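Local coordinates for protein DNA helicase RecQ (Deinococcus radiodurans, PDB 4Q48) that probably couples ATP hydrolysis to the unwinding of duplex DNA with 3'-to-5' translocation, this chain being the catalytic core of a longer protein, at residues R26-Q29 against G30-Q34; S367-D370 against A371-Y375. One frame throughout, in Å; residues are numbered along the deposited sequence.

How the interactions relate
Interactions 1 and 2 are both made within a single short run of chain at or along a helix, but they belong to different parts of the helicase core. Interaction 1, in the first helicase domain, carries R26 and Q29 of the ADP site, which is empty here. Interaction 2 lies on helix 359-376 of the zinc-binding region, away from the ADP site and the zinc ion. Their centres are 31 Å apart and their nearest atoms about 21 Å, so they do not touch. A direct tie between these two parts of the core is the salt bridge from K368 of interaction 2 to D184, a residue of the first helicase domain, to which interaction 1 also belongs.

Interaction 1: R26-Q29 against G30-Q34; sequences RGVQ and GEIVQ
The carboxylate of E31 and the carbonyl of V28 are the flat groups that meet here, where a type II' beta turn (R26 to Q29) runs into the N-terminus of helix 29-37. E31 OE1 stands over one face of the V28 carbonyl, 3.2 Å from V28 O; both atoms are acceptors, so this is contact without a hydrogen bond. The other face is taken by the I32 side chain, whose CG1 is 3.2 Å from V28 O. Between them, in the carbonyl plane, I32 N donates to V28 O over 3.0 Å. The bend of the E31 chain at chi2 (82°) brings OE1 back toward the turn. V28 is at the N-cap position, right before the helix; its oxygen receives a first-turn helix bond while its side chain packs on the residue that donates it: V28 CG2 lies 3.7 Å from I32 CD1, the two side chains crossing at a slant. G27, with positive phi, fills the second place of the turn, which is closed by a weak bond from Q29 N to R26 O.

R26 and Q29, with Y22 from the preceding residues, probably belong to motif 0 of RecQ helicases, akin to the Q motif of related families. Both R26 and Q29 have been seen to bind ADP, although none is bound here. R26 makes a cation-pi contact with Y22, and the side chain of Q29 packs on L54 and C55 of helix 50-62. Strand 202-204 is met through F203, which touches E31 and I32. One step further on, V33 N reaches Q29 O over 2.8 Å in a nearly straight bond (172° at the hydrogen), with V33 CG2 beside the same oxygen at 3.5 Å.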
loop_
_atom_site.group_PDB
_atom_site.type_symbol
_atom_site.label_atom_id
_atom_site.label_comp_id
_atom_site.label_asym_id
_atom_site.label_seq_id
_atom_site.Cartn_x
_atom_site.Cartn_y
_atom_site.Cartn_z
ATOM N N ARG A 26 13.903 2.401 -15.119
ATOM C CA ARG A 26 13.904 3.271 -13.948
ATOM C C ARG A 26 13.880 2.507 -12.632
ATOM O O ARG A 26 12.994 1.696 -12.379
ATOM C CB ARG A 26 12.723 4.247 -14.035
ATOM C CG ARG A 26 12.816 5.084 -15.293
ATOM C CD ARG A 26 11.572 5.871 -15.681
ATOM N NE ARG A 26 11.973 6.841 -16.703
ATOM C CZ ARG A 26 11.151 7.622 -17.398
ATOM N NH1 ARG A 26 9.833 7.573 -17.192
ATOM N NH2 ARG A 26 11.664 8.448 -18.311
ATOM N N GLY A 27 14.832 2.815 -11.763
ATOM C CA GLY A 27 14.928 2.113 -10.501
ATOM C C GLY A 27 15.196 0.637 -10.723
ATOM O O GLY A 27 16.135 0.265 -11.429
ATOM N N VAL A 28 14.362 -0.208 -10.131
ATOM C CA VAL A 28 14.577 -1.651 -10.176
ATOM C C VAL A 28 13.975 -2.371 -11.396
ATOM O O VAL A 28 13.980 -3.604 -11.446
ATOM C CB VAL A 28 14.017 -2.317 -8.900
ATOM C CG1 VAL A 28 14.482 -1.572 -7.682
ATOM C CG2 VAL A 28 12.509 -2.348 -8.930
ATOM N N GLN A 29 13.454 -1.634 -12.376
ATOM C CA GLN A 29 12.739 -2.296 -13.467
ATOM C C GLN A 29 13.613 -3.100 -14.422
ATOM O O GLN A 29 13.159 -4.104 -14.962
ATOM C CB GLN A 29 11.955 -1.278 -14.286
ATOM C CG GLN A 29 11.093 -0.333 -13.485
ATOM C CD GLN A 29 10.060 0.381 -14.365
ATOM O OE1 GLN A 29 8.842 0.213 -14.184
ATOM N NE2 GLN A 29 10.549 1.155 -15.353
ATOM N N GLY A 30 14.866 -2.697 -14.600
ATOM C CA GLY A 30 15.784 -3.463 -15.416
ATOM C C GLY A 30 15.972 -4.832 -14.808
ATOM O O GLY A 30 15.888 -5.859 -15.496
ATOM N N GLU A 31 16.199 -4.845 -13.500
ATOM C CA GLU A 31 16.343 -6.094 -12.770
ATOM C C GLU A 31 15.079 -6.927 -12.935
ATOM O O GLU A 31 15.169 -8.140 -13.128
ATOM C CB GLU A 31 16.655 -5.847 -11.280
ATOM C CG GLU A 31 18.039 -5.222 -10.986
ATOM C CD GLU A 31 18.122 -3.693 -11.150
ATOM O OE1 GLU A 31 17.122 -3.053 -11.546
ATOM O OE2 GLU A 31 19.215 -3.132 -10.877
ATOM N N ILE A 32 13.910 -6.285 -12.840
ATOM C CA ILE A 32 12.636 -7.005 -12.960
ATOM C C ILE A 32 12.407 -7.615 -14.337
ATOM O O ILE A 32 12.089 -8.802 -14.459
ATOM C CB ILE A 32 11.436 -6.106 -12.637
ATOM C CG1 ILE A 32 11.504 -5.643 -11.174
ATOM C CG2 ILE A 32 10.148 -6.870 -12.863
ATOM C CD1 ILE A 32 10.327 -4.781 -10.718
ATOM N N VAL A 33 12.569 -6.807 -15.375
ATOM C CA VAL A 33 12.311 -7.289 -16.719
ATOM C C VAL A 33 13.258 -8.424 -17.107
ATOM O O VAL A 33 12.848 -9.369 -17.773
ATOM C CB VAL A 33 12.393 -6.157 -17.735
ATOM C CG1 VAL A 33 12.505 -6.706 -19.152
ATOM C CG2 VAL A 33 11.168 -5.287 -17.608
ATOM N N GLN A 34 14.501 -8.370 -16.641
ATOM C CA GLN A 34 15.449 -9.459 -16.900
ATOM C C GLN A 34 15.075 -10.767 -16.207
ATOM O O GLN A 34 15.286 -11.849 -16.723
ATOM C CB GLN A 34 16.852 -9.046 -16.469
ATOM C CG GLN A 34 17.944 -9.989 -16.922
ATOM C CD GLN A 34 19.310 -9.561 -16.420
ATOM O OE1 GLN A 34 19.500 -9.316 -15.224
ATOM N NE2 GLN A 34 20.266 -9.443 -17.338
#

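Interaction 2: S367-D370 against A371-Y375; sequences SKLD and ALLTY
S367 O accepts the amide of A371, with A371 N 2.8 Å away, and A371 CB rests 3.3 Å from the same oxygen; the serine hydroxyl turns back to V364 O. K368 repeats the backbone pattern with L372 N, while its side chain leaves the contact for a salt bridge to E318 and a hydrogen bond to Y389. L369 O is the acceptor for L373 N, at 2.9 Å. These are successive i to i+4 bonds of the alpha-helix 359-376 in the zinc-binding region, and they set residues four apart side by side. L369 has CG anti to the backbone N (chi1 172°); this brings CD1 against L373 CG, 3.9 Å away, the two side chains meeting at a slant, and both leucines face helix 342-354. D370 sends OD2 to S479, a link to the RQC domain. Its carbonyl is gripped twice by T374: the amide N at 2.9 Å and the hydroxyl OG1 at 2.8 Å approach D370 O from opposite faces of its plane. The hydroxyl is set beside the backbone N of T374 (chi1 -66°), which aims OG1 back down the helix at D370 O.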
loop_
_atom_site.group_PDB
_atom_site.type_symbol
_atom_site.label_atom_id
_atom_site.label_comp_id
_atom_site.label_asym_id
_atom_site.label_seq_id
_atom_site.Cartn_x
_atom_site.Cartn_y
_atom_site.Cartn_z
ATOM N N SER A 367 -6.350 -3.110 12.343
ATOM C CA SER A 367 -4.927 -2.923 12.134
ATOM C C SER A 367 -4.704 -1.813 11.108
ATOM O O SER A 367 -3.691 -1.110 11.179
ATOM C CB SER A 367 -4.241 -4.203 11.690
ATOM O OG SER A 367 -4.832 -4.673 10.518
ATOM N N LYS A 368 -5.634 -1.657 10.157
ATOM C CA LYS A 368 -5.546 -0.548 9.208
ATOM C C LYS A 368 -5.409 0.730 9.982
ATOM O O LYS A 368 -4.511 1.525 9.719
ATOM C CB LYS A 368 -6.776 -0.452 8.301
ATOM C CG LYS A 368 -6.871 -1.477 7.186
ATOM C CD LYS A 368 -5.523 -1.740 6.511
ATOM C CE LYS A 368 -5.655 -2.714 5.329
ATOM N NZ LYS A 368 -4.365 -2.931 4.601
ATOM N N LEU A 369 -6.293 0.887 10.966
ATOM C CA LEU A 369 -6.338 2.055 11.830
ATOM C C LEU A 369 -5.093 2.154 12.706
ATOM O O LEU A 369 -4.589 3.245 12.946
ATOM C CB LEU A 369 -7.588 2.024 12.706
ATOM C CG LEU A 369 -7.601 3.120 13.770
ATOM C CD1 LEU A 369 -7.704 4.472 13.080
ATOM C CD2 LEU A 369 -8.681 2.920 14.794
ATOM N N ASP A 370 -4.619 1.019 13.216
ATOM C CA ASP A 370 -3.433 1.012 14.072
ATOM C C ASP A 370 -2.219 1.464 13.275
ATOM O O ASP A 370 -1.365 2.206 13.772
ATOM C CB ASP A 370 -3.181 -0.373 14.665
ATOM C CG ASP A 370 -1.906 -0.422 15.513
ATOM O OD1 ASP A 370 -1.892 0.053 16.696
ATOM O OD2 ASP A 370 -0.891 -0.923 14.960
ATOM N N ALA A 371 -2.151 1.003 12.036
ATOM C CA ALA A 371 -1.091 1.396 11.167
ATOM C C ALA A 371 -1.148 2.911 11.006
ATOM O O ALA A 371 -0.145 3.605 11.238
ATOM C CB ALA A 371 -1.218 0.716 9.853
ATOM N N LEU A 372 -2.333 3.424 10.671
ATOM C CA LEU A 372 -2.478 4.832 10.362
ATOM C C LEU A 372 -2.116 5.727 11.557
ATOM O O LEU A 372 -1.304 6.652 11.436
ATOM C CB LEU A 372 -3.908 5.101 9.895
ATOM C CG LEU A 372 -4.234 6.515 9.413
ATOM C CD1 LEU A 372 -3.184 7.004 8.423
ATOM C CD2 LEU A 372 -5.581 6.479 8.738
ATOM N N LEU A 373 -2.679 5.396 12.719
ATOM C CA LEU A 373 -2.371 6.077 13.971
ATOM C C LEU A 373 -0.881 6.018 14.321
ATOM O O LEU A 373 -0.303 6.993 14.809
ATOM C CB LEU A 373 -3.207 5.485 15.106
ATOM C CG LEU A 373 -4.695 5.847 15.070
ATOM C CD1 LEU A 373 -5.412 5.296 16.272
ATOM C CD2 LEU A 373 -4.859 7.343 15.056
ATOM N N THR A 374 -0.247 4.883 14.070
ATOM C CA THR A 374 1.183 4.779 14.319
ATOM C C THR A 374 1.949 5.764 13.440
ATOM O O THR A 374 2.907 6.382 13.897
ATOM C CB THR A 374 1.647 3.358 14.118
ATOM O OG1 THR A 374 1.038 2.563 15.137
ATOM C CG2 THR A 374 3.129 3.239 14.239
ATOM N N TYR A 375 1.518 5.928 12.186
ATOM C CA TYR A 375 2.118 6.923 11.296
ATOM C C TYR A 375 1.828 8.332 11.806
ATOM O O TYR A 375 2.721 9.179 11.831
ATOM C CB TYR A 375 1.633 6.749 9.854
ATOM C CG TYR A 375 1.904 7.931 8.951
ATOM C CD1 TYR A 375 3.192 8.239 8.538
ATOM C CD2 TYR A 375 0.866 8.737 8.505
ATOM C CE1 TYR A 375 3.445 9.318 7.718
ATOM C CE2 TYR A 375 1.106 9.819 7.688
ATOM C CZ TYR A 375 2.401 10.098 7.286
ATOM O OH TYR A 375 2.638 11.165 6.448
#